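Local coordinates for SusD superfamily protein (PDB 3L22) that probably binds sugars at the bacterial outer membrane and can bind zinc ions, at residues Lys38-Gly43 / Ala82-Tyr87; Lys44-Phe49 / Gln265-Tyr270; Thr258-Thr263 / Thr317-Val322. One frame throughout, in Å; residues are numbered along the deposited sequence. Where two conformers were deposited one is given.

Contact 1. Residues Lys38-Gly43 / Ala82-Tyr87; sequences KSLMGG and ADTWTY
The ring of Y87 is covered on both faces. K38 CB lies over one, 3.9 Å from the ring centroid and 27° off its normal, a CH-pi contact displaced toward the rim; T86 CG2 sits on the opposite face, also toward the rim, and D83 O lies in plane at the edge. K38 CG follows CB onto the same side and comes 3.4 Å from Y87 OH. The lysine chain then bends at chi2 (-72°) instead of running on past the tyrosine, and that kink turns its end toward D83. There NZ straddles the carboxylate, 3.3 Å from D83 OD2 and 3.4 Å from D83 OD1: a salt bridge whose two weak hydrogen bonds, nearly equal in length, share NZ between the oxygens. A water takes the N-H of S39 at 2.9 Å (water O to S39 N) and gives a weak bond to D83 OD2, a second link between loop and carboxylate. Deeper in, L40 turns CG anti to its own N (chi1 -167°), and CD1 settles 3.5 Å from T84 O while CD2 packs against the carbonyl carbon of Y87. T84 OG1 itself bonds to E80 O and S45 OG. D83, T84 and Y87 thus present one side of helix 79-103 to an irregular loop ending in a type I turn, L40 to G43, a loop-on-helix contact within the alpha-helical, TPR-related part of the SusD fold.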
ATOM      1  N   LYS A  38     -18.943   1.344   0.813  1.00 17.54           N
ATOM      2  CA  LYS A  38     -17.780   1.196   1.701  1.00 16.69           C
ATOM      3  C   LYS A  38     -16.533   1.217   0.831  1.00 16.56           C
ATOM      4  O   LYS A  38     -16.640   1.082  -0.397  1.00 16.30           O
ATOM      5  CB  LYS A  38     -17.879  -0.119   2.464  1.00 17.00           C
ATOM      6  CG  LYS A  38     -19.118  -0.209   3.436  1.00 18.33           C
ATOM      7  CD  LYS A  38     -18.904   0.692   4.635  1.00 22.28           C
ATOM      8  CE  LYS A  38     -20.050   0.626   5.646  1.00 25.46           C
ATOM      9  NZ  LYS A  38     -19.523   1.254   6.892  1.00 29.46           N
ATOM     10  N   SER A  39     -15.381   1.431   1.447  1.00 15.41           N
ATOM     11  CA  SER A  39     -14.149   1.494   0.717  1.00 14.70           C
ATOM     12  C   SER A  39     -13.085   0.628   1.350  1.00 15.34           C
ATOM     13  O   SER A  39     -13.121   0.341   2.564  1.00 16.61           O
ATOM     14  CB  SER A  39     -13.715   2.953   0.549  1.00 14.89           C
ATOM     15  OG  SER A  39     -13.413   3.603   1.773  1.00 15.56           O
ATOM     16  N   LEU A  40     -12.139   0.181   0.530  1.00 14.95           N
ATOM     17  CA  LEU A  40     -10.965  -0.499   1.015  1.00 14.73           C
ATOM     18  C   LEU A  40      -9.725   0.277   0.517  1.00 15.10           C
ATOM     19  O   LEU A  40      -9.546   1.442   0.912  1.00 16.04           O
ATOM     20  CB  LEU A  40     -11.021  -2.002   0.677  1.00 14.49           C
ATOM     21  CG  LEU A  40     -10.037  -2.968   1.354  1.00 14.40           C
ATOM     22  CD1 LEU A  40     -10.348  -3.139   2.849  1.00 11.38           C
ATOM     23  CD2 LEU A  40     -10.084  -4.341   0.664  1.00 13.60           C
HETATM   24  N   MSE A  41      -8.896  -0.307  -0.338  1.00 14.37           N
HETATM   25  CA  MSE A  41      -7.659   0.348  -0.771  1.00 14.06           C
HETATM   26  C   MSE A  41      -7.871   1.462  -1.784  1.00 14.40           C
HETATM   27  O   MSE A  41      -6.933   2.176  -2.106  1.00 14.30           O
HETATM   28  CB  MSE A  41      -6.716  -0.693  -1.341  1.00 13.73           C
HETATM   29  CG  MSE A  41      -6.449  -1.835  -0.402  1.00 13.54           C
HETATM   30 SE   MSE A  41      -6.088  -1.392   1.498  0.75 19.14          SE
HETATM   31  CE  MSE A  41      -4.508  -0.247   1.203  1.00 11.48           C
ATOM     32  N   GLY A  42      -9.106   1.648  -2.260  1.00 14.47           N
ATOM     33  CA  GLY A  42      -9.433   2.791  -3.116  1.00 14.63           C
ATOM     34  C   GLY A  42      -9.868   4.000  -2.289  1.00 14.91           C
ATOM     35  O   GLY A  42     -10.178   5.077  -2.833  1.00 15.49           O
ATOM     36  N   GLY A  43      -9.925   3.824  -0.965  1.00 14.97           N
ATOM     37  CA  GLY A  43     -10.421   4.869  -0.063  1.00 14.91           C
ATOM     38  C   GLY A  43      -9.834   4.788   1.339  1.00 14.80           C
ATOM     39  O   GLY A  43      -8.608   4.941   1.531  1.00 14.15           O
ATOM     40  N   ALA A  82     -13.655  -2.822  11.325  1.00 14.38           N
ATOM     41  CA  ALA A  82     -14.694  -3.682  10.804  1.00 14.07           C
ATOM     42  C   ALA A  82     -14.738  -3.662   9.271  1.00 14.78           C
ATOM     43  O   ALA A  82     -14.841  -4.720   8.617  1.00 14.43           O
ATOM     44  CB  ALA A  82     -16.058  -3.256  11.384  1.00 14.23           C
ATOM     45  N   ASP A  83     -14.620  -2.479   8.695  1.00 14.39           N
ATOM     46  CA  ASP A  83     -14.675  -2.360   7.248  1.00 15.65           C
ATOM     47  C   ASP A  83     -13.454  -2.952   6.558  1.00 14.81           C
ATOM     48  O   ASP A  83     -13.612  -3.647   5.574  1.00 13.88           O
ATOM     49  CB  ASP A  83     -14.822  -0.917   6.796  1.00 16.41           C
ATOM     50  CG  ASP A  83     -16.173  -0.275   7.222  1.00 19.31           C
ATOM     51  OD1 ASP A  83     -17.110  -0.974   7.681  1.00 24.38           O
ATOM     52  OD2 ASP A  83     -16.240   0.975   7.111  1.00 23.31           O
ATOM     53  N   THR A  84     -12.252  -2.675   7.061  1.00 14.94           N
ATOM     54  CA  THR A  84     -11.065  -3.233   6.451  1.00 14.79           C
ATOM     55  C   THR A  84     -11.143  -4.754   6.459  1.00 15.15           C
ATOM     56  O   THR A  84     -10.887  -5.406   5.446  1.00 15.51           O
ATOM     57  CB  THR A  84      -9.793  -2.779   7.178  1.00 15.84           C
ATOM     58  OG1 THR A  84      -9.686  -1.348   7.076  1.00 14.92           O
ATOM     59  CG2 THR A  84      -8.555  -3.483   6.571  1.00 13.42           C
ATOM     60  N   TRP A  85     -11.503  -5.301   7.620  1.00 14.86           N
ATOM     61  CA  TRP A  85     -11.662  -6.742   7.799  1.00 14.76           C
ATOM     62  C   TRP A  85     -12.716  -7.338   6.849  1.00 14.79           C
ATOM     63  O   TRP A  85     -12.420  -8.243   6.064  1.00 14.60           O
ATOM     64  CB  TRP A  85     -12.037  -7.050   9.256  1.00 14.42           C
ATOM     65  CG  TRP A  85     -11.942  -8.488   9.597  1.00 15.25           C
ATOM     66  CD1 TRP A  85     -12.925  -9.419   9.470  1.00 14.81           C
ATOM     67  CD2 TRP A  85     -10.794  -9.181  10.120  1.00 13.50           C
ATOM     68  NE1 TRP A  85     -12.462 -10.645   9.859  1.00 16.61           N
ATOM     69  CE2 TRP A  85     -11.162 -10.531  10.273  1.00 16.41           C
ATOM     70  CE3 TRP A  85      -9.489  -8.796  10.447  1.00 14.39           C
ATOM     71  CZ2 TRP A  85     -10.281 -11.504  10.759  1.00 13.93           C
ATOM     72  CZ3 TRP A  85      -8.620  -9.750  10.936  1.00 14.83           C
ATOM     73  CH2 TRP A  85      -9.032 -11.097  11.102  1.00 14.49           C
ATOM     74  N   THR A  86     -13.942  -6.843   6.958  1.00 14.25           N
ATOM     75  CA  THR A  86     -15.038  -7.343   6.175  1.00 14.00           C
ATOM     76  C   THR A  86     -14.739  -7.266   4.683  1.00 13.99           C
ATOM     77  O   THR A  86     -14.896  -8.265   3.998  1.00 12.39           O
ATOM     78  CB  THR A  86     -16.326  -6.581   6.501  1.00 13.84           C
ATOM     79  OG1 THR A  86     -16.611  -6.764   7.894  1.00 15.42           O
ATOM     80  CG2 THR A  86     -17.544  -7.103   5.670  1.00 13.91           C
ATOM     81  N   TYR A  87     -14.238  -6.125   4.184  1.00 14.29           N
ATOM     82  CA  TYR A  87     -14.073  -5.997   2.722  1.00 14.48           C
ATOM     83  C   TYR A  87     -12.822  -6.684   2.173  1.00 14.67           C
ATOM     84  O   TYR A  87     -12.861  -7.145   1.033  1.00 14.45           O
ATOM     85  CB  TYR A  87     -14.280  -4.536   2.243  1.00 14.32           C
ATOM     86  CG  TYR A  87     -15.740  -4.203   2.403  1.00 15.32           C
ATOM     87  CD1 TYR A  87     -16.231  -3.660   3.587  1.00 17.60           C
ATOM     88  CD2 TYR A  87     -16.646  -4.524   1.409  1.00 16.35           C
ATOM     89  CE1 TYR A  87     -17.584  -3.433   3.756  1.00 17.39           C
ATOM     90  CE2 TYR A  87     -17.995  -4.322   1.573  1.00 17.28           C
ATOM     91  CZ  TYR A  87     -18.446  -3.770   2.734  1.00 18.71           C
ATOM     92  OH  TYR A  87     -19.762  -3.544   2.887  1.00 21.91           O
TER
HETATM   93  O   HOH W   1     -15.487   2.498   4.165  0.60  7.57           O

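Contact 2. Residues Lys44-Phe49 / Gln265-Tyr270; sequences KSYLVF and QSLAEY
L47 and Y270 make the central contact: L47 CD1 stands over one face of the tyrosine ring, 3.7 Å from its centroid and 18° off the normal, a CH-pi contact, and CD2 of the same leucine lies 3.8 Å from Y270 CB. Both branches therefore pack on the tyrosine, one on the ring and one at its root. On its other flank L47 meets L267, whose CD1 bridges L47 CG, at 3.9 Å, and Y46 CD2. L267 CD2 packs on Y46 alone, 3.8 Å from Y46 CE2, the two side chains crossing at about a right angle. Y46 is placed for this by chi1 -176°, which puts CG anti to the backbone N. K44 lies across the hydroxyl end of the tyrosine, its aliphatic CE 3.5 Å from Y270 OH; its chain bends at chi3, and NZ goes on to V64 O.

In the second shell, S266 and E269 form a capping box at the start of helix 267-271. E269 N donates to S266 OG, and S266 OG returns a bond of 2.7 Å to E269 OE1 on its anti lone pair. The N-H of S266 also reaches OE1, 27° out of the carboxylate plane. Two bonds from S266 thus grip E269 OE1, which also meets K318 NZ in a salt bridge, and they fix the helix start that carries L267 and Y270. Farther out, Y46 OH bonds to P323 O, and Y46 and L267 both touch V322, so the first turns of helices 44-52 and 267-271 meet beside strand 322-326.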
ATOM      1  N   LYS A  44     -10.708   4.557   2.321  1.00 14.82           N
ATOM      2  CA  LYS A  44     -10.326   4.699   3.724  1.00 14.72           C
ATOM      3  C   LYS A  44      -9.193   3.766   4.176  1.00 14.05           C
ATOM      4  O   LYS A  44      -8.401   4.170   5.028  1.00 14.13           O
ATOM      5  CB  LYS A  44     -11.555   4.535   4.656  1.00 14.98           C
ATOM      6  CG  LYS A  44     -12.486   5.775   4.630  1.00 15.82           C
ATOM      7  CD  LYS A  44     -13.688   5.662   5.566  1.00 16.21           C
ATOM      8  CE  LYS A  44     -13.277   5.730   7.041  1.00 16.59           C
ATOM      9  NZ  LYS A  44     -14.435   5.496   7.894  1.00 14.91           N
ATOM     10  N   SER A  45      -9.124   2.542   3.667  1.00 12.96           N
ATOM     11  CA  SER A  45      -8.063   1.598   4.098  1.00 13.53           C
ATOM     12  C   SER A  45      -6.687   1.931   3.545  1.00 14.27           C
ATOM     13  O   SER A  45      -5.657   1.599   4.164  1.00 13.53           O
ATOM     14  CB  SER A  45      -8.466   0.133   3.859  1.00 14.53           C
ATOM     15  OG  SER A  45      -9.661  -0.172   4.615  1.00 14.19           O
ATOM     16  N   TYR A  46      -6.627   2.701   2.456  1.00 13.76           N
ATOM     17  CA  TYR A  46      -5.358   3.254   2.013  1.00 12.87           C
ATOM     18  C   TYR A  46      -4.979   4.444   2.878  1.00 14.08           C
ATOM     19  O   TYR A  46      -3.839   4.562   3.321  1.00 13.85           O
ATOM     20  CB  TYR A  46      -5.526   3.704   0.580  1.00 13.91           C
ATOM     21  CG  TYR A  46      -4.349   4.250  -0.225  1.00 11.60           C
ATOM     22  CD1 TYR A  46      -3.542   3.406  -0.966  1.00 11.41           C
ATOM     23  CD2 TYR A  46      -4.114   5.603  -0.312  1.00 12.09           C
ATOM     24  CE1 TYR A  46      -2.519   3.891  -1.778  1.00 11.85           C
ATOM     25  CE2 TYR A  46      -3.097   6.117  -1.120  1.00 12.14           C
ATOM     26  CZ  TYR A  46      -2.328   5.252  -1.871  1.00 14.16           C
ATOM     27  OH  TYR A  46      -1.397   5.766  -2.731  1.00 14.41           O
ATOM     28  N   LEU A  47      -5.953   5.321   3.134  1.00 14.45           N
ATOM     29  CA  LEU A  47      -5.776   6.446   4.031  1.00 14.33           C
ATOM     30  C   LEU A  47      -5.308   6.009   5.429  1.00 14.41           C
ATOM     31  O   LEU A  47      -4.568   6.744   6.092  1.00 14.23           O
ATOM     32  CB  LEU A  47      -7.083   7.251   4.153  1.00 14.41           C
ATOM     33  CG  LEU A  47      -7.402   8.100   2.920  1.00 15.46           C
ATOM     34  CD1 LEU A  47      -8.918   8.323   2.724  1.00 11.88           C
ATOM     35  CD2 LEU A  47      -6.622   9.403   2.954  1.00 14.49           C
ATOM     36  N   VAL A  48      -5.742   4.821   5.865  1.00 14.22           N
ATOM     37  CA  VAL A  48      -5.290   4.248   7.118  1.00 14.09           C
ATOM     38  C   VAL A  48      -3.773   4.243   7.233  1.00 14.68           C
ATOM     39  O   VAL A  48      -3.252   4.601   8.280  1.00 14.95           O
ATOM     40  CB  VAL A  48      -5.870   2.815   7.343  1.00 14.52           C
ATOM     41  CG1 VAL A  48      -4.981   1.987   8.297  1.00 13.14           C
ATOM     42  CG2 VAL A  48      -7.284   2.935   7.831  1.00 13.07           C
ATOM     43  N   PHE A  49      -3.071   3.873   6.162  1.00 15.13           N
ATOM     44  CA  PHE A  49      -1.606   3.792   6.236  1.00 15.00           C
ATOM     45  C   PHE A  49      -0.908   5.152   6.339  1.00 15.92           C
ATOM     46  O   PHE A  49       0.156   5.232   6.970  1.00 17.02           O
ATOM     47  CB  PHE A  49      -1.046   2.854   5.165  1.00 14.30           C
ATOM     48  CG  PHE A  49      -1.552   1.451   5.342  1.00 13.99           C
ATOM     49  CD1 PHE A  49      -1.086   0.664   6.403  1.00 14.25           C
ATOM     50  CD2 PHE A  49      -2.549   0.943   4.533  1.00 12.42           C
ATOM     51  CE1 PHE A  49      -1.575  -0.627   6.615  1.00 13.04           C
ATOM     52  CE2 PHE A  49      -3.036  -0.355   4.740  1.00 13.73           C
ATOM     53  CZ  PHE A  49      -2.541  -1.130   5.787  1.00 13.68           C
ATOM     54  N   GLN A 265     -15.315   8.994   1.657  1.00 18.15           N
ATOM     55  CA  GLN A 265     -14.527   7.773   1.525  0.60 17.42           C
ATOM     56  C   GLN A 265     -13.390   7.898   0.538  1.00 17.00           C
ATOM     57  O   GLN A 265     -12.580   7.014   0.476  1.00 18.31           O
ATOM     58  CB  GLN A 265     -15.432   6.624   1.127  0.60 17.28           C
ATOM     59  CG  GLN A 265     -16.431   6.281   2.225  0.60 18.30           C
ATOM     60  CD  GLN A 265     -17.258   5.115   1.866  0.60 18.49           C
ATOM     61  OE1 GLN A 265     -16.785   4.222   1.152  0.60 18.13           O
ATOM     62  NE2 GLN A 265     -18.522   5.088   2.354  0.60 18.07           N
ATOM     63  N   SER A 266     -13.339   8.977  -0.245  1.00 15.09           N
ATOM     64  CA  SER A 266     -12.292   9.121  -1.233  1.00 14.92           C
ATOM     65  C   SER A 266     -11.077   9.825  -0.651  1.00 14.45           C
ATOM     66  O   SER A 266     -11.188  10.598   0.306  1.00 14.34           O
ATOM     67  CB  SER A 266     -12.759   9.938  -2.442  1.00 14.73           C
ATOM     68  OG  SER A 266     -13.004  11.282  -2.077  1.00 14.75           O
ATOM     69  N   LEU A 267      -9.926   9.568  -1.255  1.00 13.50           N
ATOM     70  CA  LEU A 267      -8.704  10.286  -0.935  1.00 14.56           C
ATOM     71  C   LEU A 267      -8.873  11.812  -0.963  1.00 14.44           C
ATOM     72  O   LEU A 267      -8.515  12.508   0.014  1.00 14.88           O
ATOM     73  CB  LEU A 267      -7.594   9.881  -1.905  1.00 14.63           C
ATOM     74  CG  LEU A 267      -6.725   8.690  -1.503  1.00 17.83           C
ATOM     75  CD1 LEU A 267      -7.470   7.502  -0.974  1.00 14.66           C
ATOM     76  CD2 LEU A 267      -5.754   8.350  -2.649  1.00 13.24           C
ATOM     77  N   ALA A 268      -9.429  12.329  -2.052  1.00 13.85           N
ATOM     78  CA  ALA A 268      -9.572  13.769  -2.208  1.00 13.84           C
ATOM     79  C   ALA A 268     -10.413  14.408  -1.122  1.00 13.79           C
ATOM     80  O   ALA A 268     -10.132  15.527  -0.682  1.00 13.50           O
ATOM     81  CB  ALA A 268     -10.120  14.139  -3.641  1.00 13.73           C
ATOM     82  N   GLU A 269     -11.417  13.680  -0.655  1.00 13.46           N
ATOM     83  CA  GLU A 269     -12.269  14.191   0.403  1.00 13.03           C
ATOM     84  C   GLU A 269     -11.526  14.356   1.738  1.00 12.98           C
ATOM     85  O   GLU A 269     -11.927  15.183   2.558  1.00 12.35           O
ATOM     86  CB  GLU A 269     -13.488  13.295   0.586  1.00 12.61           C
ATOM     87  CG  GLU A 269     -14.507  13.516  -0.508  1.00 15.20           C
ATOM     88  CD  GLU A 269     -15.608  12.505  -0.444  1.00 16.57           C
ATOM     89  OE1 GLU A 269     -15.355  11.312  -0.731  1.00 13.91           O
ATOM     90  OE2 GLU A 269     -16.705  12.905  -0.026  1.00 15.66           O
ATOM     91  N   TYR A 270     -10.436  13.623   1.919  1.00 11.91           N
ATOM     92  CA  TYR A 270      -9.641  13.707   3.151  1.00 12.59           C
ATOM     93  C   TYR A 270      -8.605  14.841   3.160  1.00 11.94           C
ATOM     94  O   TYR A 270      -8.151  15.244   4.229  1.00 12.30           O
ATOM     95  CB  TYR A 270      -9.000  12.316   3.451  1.00 12.76           C
ATOM     96  CG  TYR A 270      -9.930  11.432   4.217  1.00 12.71           C
ATOM     97  CD1 TYR A 270     -11.095  10.983   3.641  1.00 15.61           C
ATOM     98  CD2 TYR A 270      -9.666  11.049   5.517  1.00 14.23           C
ATOM     99  CE1 TYR A 270     -11.971  10.190   4.322  1.00 13.72           C
ATOM    100  CE2 TYR A 270     -10.551  10.236   6.211  1.00 14.46           C
ATOM    101  CZ  TYR A 270     -11.689   9.818   5.589  1.00 16.01           C
ATOM    102  OH  TYR A 270     -12.587   9.048   6.223  1.00 22.04           O
TER

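Contact 3. Residues Thr258-Thr263 / Thr317-Val322; sequences TNIPNT and TKLQWV
K318 NZ donates to P261 O at 2.9 Å and forms a salt bridge with E269 OE1; N262 O is also near, 3.0 Å from NZ. The P261 bond is not aimed at a lone pair: the C=O...N angle is 134°, and the nitrogen stands 39° out of the carbonyl plane. The lysine chain is extended beyond CG, which carries the ammonium along the 258-263 loop to these carbonyls. Its base rests against I260, whose CG2 lies 3.9 Å from K318 CB as the two side chains cross at about a right angle. The same methyl also packs 3.5 Å from T317 O. These are two surface loops leading to and from the antiparallel pair 249-253 and 322-326, and T317 makes an ST turn in the second of them, its OG1 accepting from L319 N at 3.1 Å. D314 provides a further partner for that hydroxyl. On the first loop, N262 OD1 accepts from T263 N and T263 OG1, both in its carbonyl plane; N262 ND2 bonds to G36 O, tying the loop to the chain after helix 18-33.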
ATOM      1  N   THR A 258     -19.071   6.020 -12.346  1.00 14.54           N
ATOM      2  CA  THR A 258     -20.068   5.123 -11.851  1.00 14.26           C
ATOM      3  C   THR A 258     -19.561   4.229 -10.708  1.00 14.75           C
ATOM      4  O   THR A 258     -20.282   3.369 -10.268  1.00 15.49           O
ATOM      5  CB  THR A 258     -20.542   4.219 -13.030  1.00 15.10           C
ATOM      6  OG1 THR A 258     -19.414   3.476 -13.536  1.00 15.56           O
ATOM      7  CG2 THR A 258     -21.200   5.077 -14.142  1.00 11.24           C
ATOM      8  N   ASN A 259     -18.315   4.361 -10.257  1.00 14.02           N
ATOM      9  CA  ASN A 259     -17.819   3.492  -9.175  1.00 14.00           C
ATOM     10  C   ASN A 259     -16.955   4.220  -8.156  1.00 13.13           C
ATOM     11  O   ASN A 259     -16.226   3.581  -7.409  1.00 13.31           O
ATOM     12  CB  ASN A 259     -17.096   2.261  -9.750  1.00 14.59           C
ATOM     13  CG  ASN A 259     -15.752   2.605 -10.477  1.00 17.23           C
ATOM     14  OD1 ASN A 259     -14.981   3.460 -10.041  1.00 16.46           O
ATOM     15  ND2 ASN A 259     -15.475   1.898 -11.560  1.00 16.53           N
ATOM     16  N   ILE A 260     -17.023   5.556  -8.145  1.00 12.73           N
ATOM     17  CA  ILE A 260     -16.277   6.349  -7.160  1.00 12.93           C
ATOM     18  C   ILE A 260     -16.746   6.048  -5.716  1.00 13.36           C
ATOM     19  O   ILE A 260     -17.883   5.591  -5.515  1.00 12.82           O
ATOM     20  CB  ILE A 260     -16.340   7.861  -7.441  1.00 12.83           C
ATOM     21  CG1 ILE A 260     -17.809   8.331  -7.635  1.00 15.08           C
ATOM     22  CG2 ILE A 260     -15.445   8.222  -8.640  1.00 13.10           C
ATOM     23  CD1 ILE A 260     -18.068   9.806  -7.450  1.00 16.52           C
ATOM     24  N   PRO A 261     -15.898   6.326  -4.713  1.00 13.25           N
ATOM     25  CA  PRO A 261     -16.340   6.080  -3.350  1.00 13.29           C
ATOM     26  C   PRO A 261     -17.453   7.026  -2.912  1.00 13.78           C
ATOM     27  O   PRO A 261     -17.602   8.118  -3.430  1.00 14.13           O
ATOM     28  CB  PRO A 261     -15.075   6.315  -2.517  1.00 13.59           C
ATOM     29  CG  PRO A 261     -13.897   6.170  -3.467  1.00 13.13           C
ATOM     30  CD  PRO A 261     -14.486   6.748  -4.754  1.00 13.76           C
ATOM     31  N   ASN A 262     -18.234   6.579  -1.944  1.00 14.37           N
ATOM     32  CA  ASN A 262     -19.346   7.365  -1.408  1.00 14.52           C
ATOM     33  C   ASN A 262     -18.832   8.480  -0.441  1.00 14.57           C
ATOM     34  O   ASN A 262     -17.607   8.725  -0.320  1.00 11.82           O
ATOM     35  CB  ASN A 262     -20.317   6.390  -0.733  1.00 14.92           C
ATOM     36  CG  ASN A 262     -21.771   6.816  -0.848  1.00 17.10           C
ATOM     37  OD1 ASN A 262     -22.103   7.972  -0.631  1.00 17.04           O
ATOM     38  ND2 ASN A 262     -22.646   5.869  -1.180  1.00 17.44           N
ATOM     39  N   THR A 263     -19.758   9.156   0.245  1.00 15.59           N
ATOM     40  CA  THR A 263     -19.437  10.325   1.069  1.00 17.13           C
ATOM     41  C   THR A 263     -18.336  10.087   2.050  1.00 17.87           C
ATOM     42  O   THR A 263     -18.388   9.126   2.803  1.00 17.51           O
ATOM     43  CB  THR A 263     -20.645  10.798   1.837  1.00 17.37           C
ATOM     44  OG1 THR A 263     -21.704  10.815   0.909  1.00 21.09           O
ATOM     45  CG2 THR A 263     -20.450  12.191   2.365  1.00 15.98           C
ATOM     46  N   THR A 317     -15.148  15.233  -8.405  1.00 13.87           N
ATOM     47  CA  THR A 317     -15.347  14.059  -9.275  1.00 13.26           C
ATOM     48  C   THR A 317     -14.864  12.759  -8.649  1.00 12.45           C
ATOM     49  O   THR A 317     -15.384  11.695  -8.955  1.00 13.20           O
ATOM     50  CB  THR A 317     -14.644  14.232 -10.617  1.00 13.60           C
ATOM     51  OG1 THR A 317     -13.231  14.061 -10.421  1.00 13.68           O
ATOM     52  CG2 THR A 317     -15.022  15.624 -11.298  1.00 13.51           C
ATOM     53  N   LYS A 318     -13.877  12.872  -7.778  1.00 11.76           N
ATOM     54  CA  LYS A 318     -13.226  11.764  -7.108  1.00 12.26           C
ATOM     55  C   LYS A 318     -12.521  10.821  -8.098  1.00 12.44           C
ATOM     56  O   LYS A 318     -12.241   9.637  -7.766  1.00 11.49           O
ATOM     57  CB  LYS A 318     -14.179  10.996  -6.179  1.00 13.13           C
ATOM     58  CG  LYS A 318     -15.074  11.850  -5.311  1.00 12.53           C
ATOM     59  CD  LYS A 318     -15.788  10.986  -4.237  1.00 13.10           C
ATOM     60  CE  LYS A 318     -17.072  11.605  -3.651  1.00 12.80           C
ATOM     61  NZ  LYS A 318     -17.528  10.815  -2.430  1.00 11.64           N
ATOM     62  N   LEU A 319     -12.183  11.338  -9.286  1.00 11.62           N
ATOM     63  CA  LEU A 319     -11.709  10.464 -10.378  1.00 11.41           C
ATOM     64  C   LEU A 319     -10.214  10.152 -10.300  1.00 12.06           C
ATOM     65  O   LEU A 319      -9.715   9.360 -11.089  1.00 12.93           O
ATOM     66  CB  LEU A 319     -12.032  11.052 -11.738  1.00 10.76           C
ATOM     67  CG  LEU A 319     -13.502  11.000 -12.142  1.00 10.50           C
ATOM     68  CD1 LEU A 319     -13.784  11.921 -13.316  1.00  9.65           C
ATOM     69  CD2 LEU A 319     -13.873   9.529 -12.467  1.00  8.84           C
ATOM     70  N   GLN A 320      -9.489  10.750  -9.368  1.00 11.97           N
ATOM     71  CA  GLN A 320      -8.053  10.487  -9.302  1.00 12.22           C
ATOM     72  C   GLN A 320      -7.791   9.035  -8.920  1.00 12.21           C
ATOM     73  O   GLN A 320      -8.388   8.508  -7.963  1.00 13.44           O
ATOM     74  CB  GLN A 320      -7.349  11.438  -8.354  1.00 11.33           C
ATOM     75  CG  GLN A 320      -7.336  12.875  -8.891  1.00 12.31           C
ATOM     76  CD  GLN A 320      -6.938  13.947  -7.841  1.00 14.28           C
ATOM     77  OE1 GLN A 320      -7.627  14.159  -6.815  1.00 13.63           O
ATOM     78  NE2 GLN A 320      -5.850  14.653  -8.121  1.00 13.06           N
ATOM     79  N   TRP A 321      -6.921   8.390  -9.684  1.00 12.42           N
ATOM     80  CA  TRP A 321      -6.518   7.011  -9.399  1.00 12.11           C
ATOM     81  C   TRP A 321      -5.658   6.914  -8.129  1.00 13.16           C
ATOM     82  O   TRP A 321      -4.953   7.866  -7.767  1.00 13.02           O
ATOM     83  CB  TRP A 321      -5.714   6.464 -10.568  1.00 13.10           C
ATOM     84  CG  TRP A 321      -6.487   6.239 -11.849  1.00 11.41           C
ATOM     85  CD1 TRP A 321      -7.704   6.779 -12.214  1.00 11.80           C
ATOM     86  CD2 TRP A 321      -6.044   5.480 -12.962  1.00 13.75           C
ATOM     87  NE1 TRP A 321      -8.060   6.342 -13.458  1.00 13.94           N
ATOM     88  CE2 TRP A 321      -7.055   5.548 -13.948  1.00 15.75           C
ATOM     89  CE3 TRP A 321      -4.895   4.723 -13.224  1.00 12.99           C
ATOM     90  CZ2 TRP A 321      -6.930   4.922 -15.190  1.00 14.49           C
ATOM     91  CZ3 TRP A 321      -4.788   4.091 -14.474  1.00 11.82           C
ATOM     92  CH2 TRP A 321      -5.807   4.185 -15.418  1.00 13.29           C
ATOM     93  N   VAL A 322      -5.783   5.785  -7.426  1.00 12.41           N
ATOM     94  CA  VAL A 322      -5.021   5.496  -6.246  1.00 12.54           C
ATOM     95  C   VAL A 322      -3.776   4.734  -6.703  1.00 13.32           C
ATOM     96  O   VAL A 322      -3.880   3.623  -7.229  1.00 13.87           O
ATOM     97  CB  VAL A 322      -5.856   4.688  -5.246  1.00 13.15           C
ATOM     98  CG1 VAL A 322      -5.043   4.322  -3.943  1.00 11.64           C
ATOM     99  CG2 VAL A 322      -7.139   5.501  -4.916  1.00 11.69           C
TER

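From the N terminus, the loop after helix 18-33 supplies 38-43 and runs directly into 44-49 on helix 44-52. Contact 1 is the first to close, bringing helix 79-103 back against that loop. Contact 2 spans a far longer stretch, and its segments alternate with those of contact 1, so the two cross; S39 OG to K44 N also joins them directly. Contact 3 opens at 258-263, just before 265-270, and closes only at 317-322; it therefore crosses contact 2 but follows contact 1 in series, and G42 O packs on V322 between those two. Together they tie the N-terminal helices to helix 267-271 and the approach to strand 322-326.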